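Side-chain contacts in fucolectin-related protein (Streptococcus pneumoniae, PDB 2WMF), which probably hydrolyses host blood-group carbohydrate antigens as an endo-beta-galactosidase of glycoside hydrolase family 98: residues L477-N482 with T531-S536; G344-S347 with F352-G355; L53-T58 with E293-T298. All coordinates share one frame; numbering follows the deposited sequence.

Contact 1. Residues L477-N482 with T531-S536. Unlike the reference sequence in segment 531-536: Ser536 (reference Lys).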
loop_
_atom_site.group_PDB
_atom_site.type_symbol
_atom_site.label_atom_id
_atom_site.label_comp_id
_atom_site.label_asym_id
_atom_site.label_seq_id
_atom_site.Cartn_x
_atom_site.Cartn_y
_atom_site.Cartn_z
ATOM N N LEU A 477 24.685 -1.292 12.237
ATOM C CA LEU A 477 23.700 -1.485 11.177
ATOM C C LEU A 477 22.502 -2.255 11.732
ATOM O O LEU A 477 22.692 -3.273 12.435
ATOM C CB LEU A 477 24.335 -2.276 10.040
ATOM C CG LEU A 477 25.524 -1.689 9.294
ATOM C CD1 LEU A 477 25.969 -2.745 8.261
ATOM C CD2 LEU A 477 25.251 -0.318 8.713
ATOM N N HIS A 478 21.281 -1.807 11.404
ATOM C CA HIS A 478 20.119 -2.615 11.727
ATOM C C HIS A 478 19.546 -3.143 10.458
ATOM O O HIS A 478 19.310 -2.364 9.534
ATOM C CB HIS A 478 19.034 -1.892 12.512
ATOM C CG HIS A 478 17.889 -2.803 12.822
ATOM N ND1 HIS A 478 17.849 -3.615 13.938
ATOM C CD2 HIS A 478 16.839 -3.182 12.050
ATOM C CE1 HIS A 478 16.766 -4.383 13.886
ATOM N NE2 HIS A 478 16.126 -4.130 12.755
ATOM N N ILE A 479 19.332 -4.459 10.404
ATOM C CA ILE A 479 18.898 -5.101 9.162
ATOM C C ILE A 479 17.588 -5.852 9.430
ATOM O O ILE A 479 17.501 -6.653 10.378
ATOM C CB ILE A 479 19.996 -6.064 8.603
ATOM C CG1 ILE A 479 21.284 -5.244 8.224
ATOM C CG2 ILE A 479 19.480 -6.826 7.371
ATOM C CD1 ILE A 479 22.539 -5.870 8.579
ATOM N N LEU A 480 16.594 -5.577 8.601
ATOM C CA LEU A 480 15.322 -6.276 8.589
ATOM C C LEU A 480 15.202 -7.056 7.256
ATOM O O LEU A 480 15.433 -6.490 6.177
ATOM C CB LEU A 480 14.150 -5.268 8.706
ATOM C CG LEU A 480 12.728 -5.769 8.537
ATOM C CD1 LEU A 480 12.412 -6.770 9.662
ATOM C CD2 LEU A 480 11.733 -4.625 8.557
ATOM N N LEU A 481 14.929 -8.364 7.375
ATOM C CA LEU A 481 14.633 -9.237 6.229
ATOM C C LEU A 481 13.239 -9.785 6.413
ATOM O O LEU A 481 12.841 -10.192 7.533
ATOM C CB LEU A 481 15.621 -10.406 6.146
ATOM C CG LEU A 481 17.131 -10.146 6.177
ATOM C CD1 LEU A 481 17.945 -11.515 6.204
ATOM C CD2 LEU A 481 17.562 -9.180 5.054
ATOM N N ASN A 482 12.476 -9.847 5.322
ATOM C CA ASN A 482 11.242 -10.600 5.435
ATOM C C ASN A 482 10.898 -11.210 4.081
ATOM O O ASN A 482 10.835 -10.497 3.062
ATOM C CB ASN A 482 10.097 -9.710 5.970
ATOM C CG ASN A 482 8.926 -10.516 6.525
ATOM O OD1 ASN A 482 8.511 -11.505 5.904
ATOM N ND2 ASN A 482 8.327 -10.072 7.658
ATOM N N THR A 531 18.426 -16.041 1.981
ATOM C CA THR A 531 18.865 -14.685 1.744
ATOM C C THR A 531 20.298 -14.652 2.235
ATOM O O THR A 531 20.568 -15.041 3.357
ATOM C CB THR A 531 18.045 -13.657 2.552
ATOM O OG1 THR A 531 16.664 -13.768 2.215
ATOM C CG2 THR A 531 18.549 -12.239 2.269
ATOM N N THR A 532 21.210 -14.231 1.355
ATOM C CA THR A 532 22.639 -14.197 1.704
ATOM C C THR A 532 23.033 -12.723 1.809
ATOM O O THR A 532 22.835 -11.932 0.847
ATOM C CB THR A 532 23.487 -14.898 0.645
ATOM O OG1 THR A 532 23.013 -16.242 0.468
ATOM C CG2 THR A 532 24.979 -14.876 1.058
ATOM N N LEU A 533 23.593 -12.366 2.965
ATOM C CA LEU A 533 23.999 -10.988 3.263
ATOM C C LEU A 533 25.524 -10.961 3.453
ATOM O O LEU A 533 26.058 -11.729 4.256
ATOM C CB LEU A 533 23.304 -10.543 4.545
ATOM C CG LEU A 533 23.698 -9.171 5.070
ATOM C CD1 LEU A 533 23.386 -8.136 4.038
ATOM C CD2 LEU A 533 22.988 -8.919 6.458
ATOM N N THR A 534 26.220 -10.116 2.691
ATOM C CA THR A 534 27.670 -10.047 2.734
ATOM C C THR A 534 28.110 -8.610 3.030
ATOM O O THR A 534 27.733 -7.669 2.330
ATOM C CB THR A 534 28.296 -10.498 1.408
ATOM O OG1 THR A 534 27.751 -11.763 1.019
ATOM C CG2 THR A 534 29.794 -10.670 1.544
ATOM N N LEU A 535 28.861 -8.444 4.118
ATOM C CA LEU A 535 29.399 -7.141 4.509
ATOM C C LEU A 535 30.879 -7.137 4.163
ATOM O O LEU A 535 31.650 -7.924 4.732
ATOM C CB LEU A 535 29.236 -6.906 6.003
ATOM C CG LEU A 535 27.838 -6.958 6.591
ATOM C CD1 LEU A 535 27.890 -6.762 8.134
ATOM C CD2 LEU A 535 26.975 -5.923 5.956
ATOM N N SER A 536 31.245 -6.289 3.219
ATOM C CA SER A 536 32.608 -6.187 2.746
ATOM C C SER A 536 33.245 -5.020 3.425
ATOM O O SER A 536 32.750 -3.905 3.349
ATOM C CB SER A 536 32.638 -5.962 1.246
ATOM O OG SER A 536 33.958 -5.955 0.733
#

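Contact 2. Residues G344-S347 with F352-G355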
loop_
_atom_site.group_PDB
_atom_site.type_symbol
_atom_site.label_atom_id
_atom_site.label_comp_id
_atom_site.label_asym_id
_atom_site.label_seq_id
_atom_site.Cartn_x
_atom_site.Cartn_y
_atom_site.Cartn_z
ATOM N N GLY A 344 0.873 18.929 -21.970
ATOM C CA GLY A 344 0.580 17.563 -22.361
ATOM C C GLY A 344 0.717 16.651 -21.167
ATOM O O GLY A 344 1.628 16.833 -20.379
ATOM N N ARG A 345 -0.151 15.651 -21.055
ATOM C CA ARG A 345 -0.351 14.926 -19.802
ATOM C C ARG A 345 0.320 13.560 -19.814
ATOM O O ARG A 345 0.511 12.937 -20.869
ATOM C CB ARG A 345 -1.838 14.779 -19.477
ATOM C CG ARG A 345 -2.541 16.121 -19.354
ATOM C CD ARG A 345 -4.013 16.114 -19.704
ATOM N NE ARG A 345 -4.459 17.501 -19.756
ATOM C CZ ARG A 345 -4.251 18.344 -20.773
ATOM N NH1 ARG A 345 -3.672 17.923 -21.898
ATOM N NH2 ARG A 345 -4.590 19.619 -20.654
ATOM N N ILE A 346 0.695 13.108 -18.627
ATOM C CA ILE A 346 1.353 11.803 -18.480
ATOM C C ILE A 346 0.446 10.656 -19.011
ATOM O O ILE A 346 0.947 9.618 -19.481
ATOM C CB ILE A 346 1.812 11.558 -17.010
ATOM C CG1 ILE A 346 2.814 10.398 -16.967
ATOM C CG2 ILE A 346 0.615 11.315 -16.039
ATOM C CD1 ILE A 346 4.115 10.708 -17.631
ATOM N N SER A 347 -0.876 10.861 -18.990
ATOM C CA SER A 347 -1.825 9.858 -19.590
ATOM C C SER A 347 -1.605 9.638 -21.079
ATOM O O SER A 347 -2.079 8.641 -21.639
ATOM C CB SER A 347 -3.285 10.287 -19.371
ATOM O OG SER A 347 -3.489 11.599 -19.817
ATOM N N PHE A 352 6.472 6.159 -20.492
ATOM C CA PHE A 352 7.349 7.038 -19.749
ATOM C C PHE A 352 8.269 6.275 -18.792
ATOM O O PHE A 352 9.423 6.646 -18.643
ATOM C CB PHE A 352 6.552 8.103 -18.977
ATOM C CG PHE A 352 7.429 9.109 -18.265
ATOM C CD1 PHE A 352 8.056 10.163 -18.967
ATOM C CD2 PHE A 352 7.651 9.001 -16.912
ATOM C CE1 PHE A 352 8.858 11.073 -18.291
ATOM C CE2 PHE A 352 8.453 9.889 -16.247
ATOM C CZ PHE A 352 9.053 10.943 -16.919
ATOM N N TYR A 353 7.731 5.281 -18.073
ATOM C CA TYR A 353 8.505 4.676 -16.999
ATOM C C TYR A 353 9.455 3.561 -17.483
ATOM O O TYR A 353 10.343 3.102 -16.736
ATOM C CB TYR A 353 7.562 4.161 -15.908
ATOM C CG TYR A 353 6.776 5.304 -15.284
ATOM C CD1 TYR A 353 7.329 6.062 -14.258
ATOM C CD2 TYR A 353 5.515 5.658 -15.741
ATOM C CE1 TYR A 353 6.632 7.116 -13.686
ATOM C CE2 TYR A 353 4.817 6.734 -15.189
ATOM C CZ TYR A 353 5.389 7.467 -14.182
ATOM O OH TYR A 353 4.675 8.495 -13.624
ATOM N N GLN A 354 9.314 3.175 -18.744
ATOM C CA GLN A 354 10.245 2.188 -19.362
ATOM C C GLN A 354 11.664 2.747 -19.382
ATOM O O GLN A 354 11.892 3.951 -19.618
ATOM C CB GLN A 354 9.799 1.906 -20.776
ATOM C CG GLN A 354 8.446 1.294 -20.872
ATOM C CD GLN A 354 8.458 -0.193 -20.674
ATOM O OE1 GLN A 354 9.520 -0.829 -20.632
ATOM N NE2 GLN A 354 7.267 -0.774 -20.576
ATOM N N GLY A 355 12.642 1.905 -19.097
ATOM C CA GLY A 355 14.009 2.386 -18.974
ATOM C C GLY A 355 14.391 3.147 -17.750
ATOM O O GLY A 355 15.573 3.365 -17.505
#

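Contact 3. Residues L53-T58 with E293-T298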
loop_
_atom_site.group_PDB
_atom_site.type_symbol
_atom_site.label_atom_id
_atom_site.label_comp_id
_atom_site.label_asym_id
_atom_site.label_seq_id
_atom_site.Cartn_x
_atom_site.Cartn_y
_atom_site.Cartn_z
ATOM N N LEU A 53 -22.957 -8.859 8.904
ATOM C CA LEU A 53 -21.558 -8.820 8.338
ATOM C C LEU A 53 -21.152 -10.104 7.597
ATOM O O LEU A 53 -21.528 -11.217 7.970
ATOM C CB LEU A 53 -20.496 -8.508 9.431
ATOM C CG LEU A 53 -20.619 -7.178 10.184
ATOM C CD1 LEU A 53 -19.630 -7.184 11.345
ATOM C CD2 LEU A 53 -20.373 -5.972 9.265
ATOM N N TRP A 54 -20.397 -9.918 6.524
ATOM C CA TRP A 54 -19.929 -10.998 5.646
ATOM C C TRP A 54 -18.662 -11.641 6.222
ATOM O O TRP A 54 -18.040 -11.116 7.157
ATOM C CB TRP A 54 -19.715 -10.426 4.247
ATOM C CG TRP A 54 -19.571 -11.443 3.143
ATOM C CD1 TRP A 54 -18.515 -11.568 2.290
ATOM C CD2 TRP A 54 -20.511 -12.451 2.770
ATOM N NE1 TRP A 54 -18.739 -12.591 1.388
ATOM C CE2 TRP A 54 -19.951 -13.162 1.668
ATOM C CE3 TRP A 54 -21.758 -12.834 3.258
ATOM C CZ2 TRP A 54 -20.611 -14.220 1.054
ATOM C CZ3 TRP A 54 -22.414 -13.908 2.641
ATOM C CH2 TRP A 54 -21.829 -14.587 1.565
ATOM N N TRP A 55 -18.291 -12.803 5.695
ATOM C CA TRP A 55 -17.033 -13.495 6.043
ATOM C C TRP A 55 -16.954 -13.967 7.499
ATOM O O TRP A 55 -15.892 -14.291 8.012
ATOM C CB TRP A 55 -15.815 -12.619 5.640
ATOM C CG TRP A 55 -15.518 -12.701 4.160
ATOM C CD1 TRP A 55 -15.474 -13.841 3.413
ATOM C CD2 TRP A 55 -15.314 -11.617 3.253
ATOM N NE1 TRP A 55 -15.189 -13.537 2.107
ATOM C CE2 TRP A 55 -15.123 -12.170 1.979
ATOM C CE3 TRP A 55 -15.262 -10.224 3.395
ATOM C CZ2 TRP A 55 -14.841 -11.391 0.876
ATOM C CZ3 TRP A 55 -15.030 -9.448 2.272
ATOM C CH2 TRP A 55 -14.806 -10.039 1.042
ATOM N N GLY A 56 -18.113 -14.075 8.149
ATOM C CA GLY A 56 -18.167 -14.606 9.500
ATOM C C GLY A 56 -17.570 -13.720 10.578
ATOM O O GLY A 56 -17.317 -14.172 11.684
ATOM N N ASN A 57 -17.342 -12.452 10.248
ATOM C CA ASN A 57 -16.663 -11.560 11.155
ATOM C C ASN A 57 -17.636 -10.761 12.021
ATOM O O ASN A 57 -18.833 -10.640 11.726
ATOM C CB ASN A 57 -15.758 -10.627 10.319
ATOM C CG ASN A 57 -14.588 -11.366 9.664
ATOM O OD1 ASN A 57 -14.149 -12.393 10.174
ATOM N ND2 ASN A 57 -14.040 -10.810 8.574
ATOM N N THR A 58 -17.083 -10.210 13.099
ATOM C CA THR A 58 -17.797 -9.251 13.963
ATOM C C THR A 58 -16.959 -7.975 14.159
ATOM O O THR A 58 -15.757 -8.012 14.013
ATOM C CB THR A 58 -18.114 -9.859 15.365
ATOM O OG1 THR A 58 -16.908 -10.154 16.118
ATOM C CG2 THR A 58 -18.960 -11.096 15.202
ATOM N N GLU A 293 -7.569 -5.040 0.155
ATOM C CA GLU A 293 -8.522 -6.080 -0.236
ATOM C C GLU A 293 -7.695 -7.225 -0.809
ATOM O O GLU A 293 -6.533 -7.043 -1.095
ATOM C CB GLU A 293 -9.459 -5.556 -1.345
ATOM C CG GLU A 293 -10.321 -4.388 -0.986
ATOM C CD GLU A 293 -11.366 -4.014 -2.069
ATOM O OE1 GLU A 293 -11.927 -4.939 -2.725
ATOM O OE2 GLU A 293 -11.615 -2.797 -2.258
ATOM N N CYS A 294 -8.268 -8.413 -1.003
ATOM C CA CYS A 294 -9.571 -8.880 -0.479
ATOM C C CYS A 294 -9.421 -9.421 0.958
ATOM O O CYS A 294 -8.586 -10.304 1.219
ATOM C CB CYS A 294 -10.073 -10.017 -1.349
ATOM S SG CYS A 294 -11.611 -10.801 -0.751
ATOM N N ALA A 295 -10.252 -8.884 1.865
ATOM C CA ALA A 295 -10.161 -9.073 3.316
ATOM C C ALA A 295 -10.264 -10.503 3.774
ATOM O O ALA A 295 -9.755 -10.845 4.834
ATOM C CB ALA A 295 -11.249 -8.223 4.016
ATOM N N ALA A 296 -10.861 -11.372 2.939
ATOM C CA ALA A 296 -10.848 -12.790 3.261
ATOM C C ALA A 296 -9.446 -13.349 3.335
ATOM O O ALA A 296 -9.202 -14.325 4.085
ATOM C CB ALA A 296 -11.729 -13.643 2.291
ATOM N N TYR A 297 -8.557 -12.793 2.511
ATOM C CA TYR A 297 -7.145 -13.110 2.551
ATOM C C TYR A 297 -6.324 -12.145 3.395
ATOM O O TYR A 297 -5.490 -12.561 4.173
ATOM C CB TYR A 297 -6.584 -13.086 1.134
ATOM C CG TYR A 297 -5.107 -13.422 1.011
ATOM C CD1 TYR A 297 -4.576 -14.569 1.567
ATOM C CD2 TYR A 297 -4.238 -12.597 0.270
ATOM C CE1 TYR A 297 -3.268 -14.908 1.395
ATOM C CE2 TYR A 297 -2.924 -12.930 0.097
ATOM C CZ TYR A 297 -2.411 -14.067 0.658
ATOM O OH TYR A 297 -1.074 -14.434 0.489
ATOM N N THR A 298 -6.583 -10.865 3.212
ATOM C CA THR A 298 -5.718 -9.803 3.767
ATOM C C THR A 298 -6.060 -9.417 5.223
ATOM O O THR A 298 -5.294 -8.656 5.824
ATOM C CB THR A 298 -5.712 -8.525 2.875
ATOM O OG1 THR A 298 -7.042 -8.043 2.672
ATOM C CG2 THR A 298 -5.104 -8.792 1.490
#

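Contact 1. Residues L477-N482 with T531-S536
Ile479 is anchored through its backbone by hydrogen bonding to Met579, and its side chain reaches Leu533 in the facing sheet. The contact lies in the core of a beta sandwich in the C-terminal part of the chain. Strand 477-482 belongs to one antiparallel sheet, between strands 467-472 and 576-580. Strand 529-536, which holds the second segment, belongs to the other, between strands 457-462 and 566-573. The two segments run nearly antiparallel, at 163°, with their axes 9.9 Å apart. No polar bond joins them. Each strand sends every second side chain into the gap: Leu477, Ile479 and Leu481 from one sheet, Leu535, Leu533 and Thr531 from the other. They pair in that order, and each pair meets tip to tip.

The middle pair is the closest. Ile479 CD1 lies 3.7 Å from Leu533 CD2, and Ile479 CG2 lies 4.2 Å from the same methyl. One leucine methyl is therefore met by both branches of the isoleucine. Leu533 has CG opposite its backbone N (chi1 175°), which carries CD2 to the isoleucine. Leu458 and Leu460 of the neighbouring strand 457-462 also touch it. At one end of the row Leu477 CD1 approaches Leu535 CD2 at 4.1 Å, and Met450 also packs on Leu477.

The gap between the strands narrows along the row. The CA atoms of Leu477 and Leu535 are 10.4 Å apart, but those of Leu481 and Thr531 are 8.2 Å apart. The shorter threonine sits at the narrow end and spans its share of the gap with a methyl group. Thr531 CG2 is turned opposite the backbone N, and it meets Leu481 CD1 at 4.0 Å.

Contact 2. Residues G344-S347 with F352-G355
The Phe352 ring takes Ile346 CD1 obliquely, and has Tyr353 CE1 at its edge, in the ring plane. The Tyr353 ring in turn carries Phe352 CD2 on one face, 3.7 Å above the plane and over the ring centre. The rings of these sequence neighbours meet T-shaped, the edge of Phe352 on the face of Tyr353. This is a small apolar cluster within the long loop between strands 337-340 and 376-377. Ile346 begins a short 3-10 turn, and Phe352 lies where the loop comes back past it. Their CA atoms are 7.8 Å apart.

The main link is an off-centre CH-pi contact. Ile346 CD1 is 4.2 Å from the centroid of the Phe352 ring and 29° off the ring normal. It sits toward the root of the ring: Phe352 CG is 3.7 Å away and Phe352 CB 3.8 Å. The two side chains cross at about a right angle. Ile346 has CG1 opposite its backbone N (chi1 -164°). This sends CD1 out to the phenylalanine and leaves CG2 between the backbone N and the carbonyl carbon.

The cluster is buried against the helices around the eight-stranded barrel. Ile346 also packs on Lys184 and Glu188 of helix 184-192, on Ile225 of helix 219-231 and on Val376. Tyr353 rests on Ala220 and Val376, and its OH is hydrogen-bonded to Ser224 OG. Ser347 OG is hydrogen-bonded to Glu188 OE1. The loop is thereby tied to both helices by apolar packing and a hydrogen bond to each. The Tyr353 ring also meets Tyr357 edge-to-face. Across the contact itself the tyrosine adds a looser touch, with Ile346 CG1 4.3 Å from Tyr353 OH.

Contact 3. Residues L53-T58 with E293-T298
Trp55 carries the contact, and Ala296 CB lies over one face of its ring. This is a CH-pi contact, 3.8 Å from the centroid of the five-membered ring and 23° off its normal. The methyl is offset toward the rim and lies 3.5 Å from Trp55 NE1. Trp55 CG lies beside its backbone N (chi1 -79°), which turns the indole toward Ala296. Trp54, the residue before, covers the opposite face: Trp54 CD1 lies 3.3 Å above the Trp55 plane, over its centre. Trp54 NE1 is itself hydrogen-bonded to Glu508 OE1. Cys294 SG approaches the six-membered ring of Trp55 obliquely, 51° off its normal and 4.5 Å from its centroid. This is a sulfur-aromatic contact. Ala295 CB adds a looser touch, 4.3 Å from Trp55 CZ3. Tyr45 and Trp504 also pack on the Trp55 ring.

Trp55 and Gly56 are the central residues of a type I' turn from Trp54 to Asn57, closed by a weak bond from Asn57 N to Trp54 O. Asn57 then binds Asp303 N and Met300 O through its side chain. Thr58 is the N-cap of the next helix.

The partner segment holds the short helix 295-298, which follows the last strand of the eight-stranded (beta/alpha) barrel. Cys294 is its N-cap and is preceded by a cis peptide bond. Cys294 O accepts from both Tyr297 N and Thr298 N.

The loop after the first barrel strand is thus joined to the end of the eighth by dispersion and sulfur-aromatic contact, with the indole held on both faces.

In the fold
All three contacts are buried, and none is joined by a hydrogen bond between its segments. Contact 1 is aliphatic, side chain against side chain, between two regular sheets of the C-terminal sandwich. In contacts 2 and 3 the aromatic rings come from loops, and their partners from a short 3-10 segment and a short helix. Contact 2 is local, within one loop laid on barrel helices 184-192 and 219-231. Contact 3 is long-range and joins the chain after the first barrel strand to that after the eighth, next to helix 506-517 of the C-terminal part. Contacts 2 and 3 lie on opposite sides of the chain's centre, while contacts 1 and 3 come within about 11 Å at their nearest atoms.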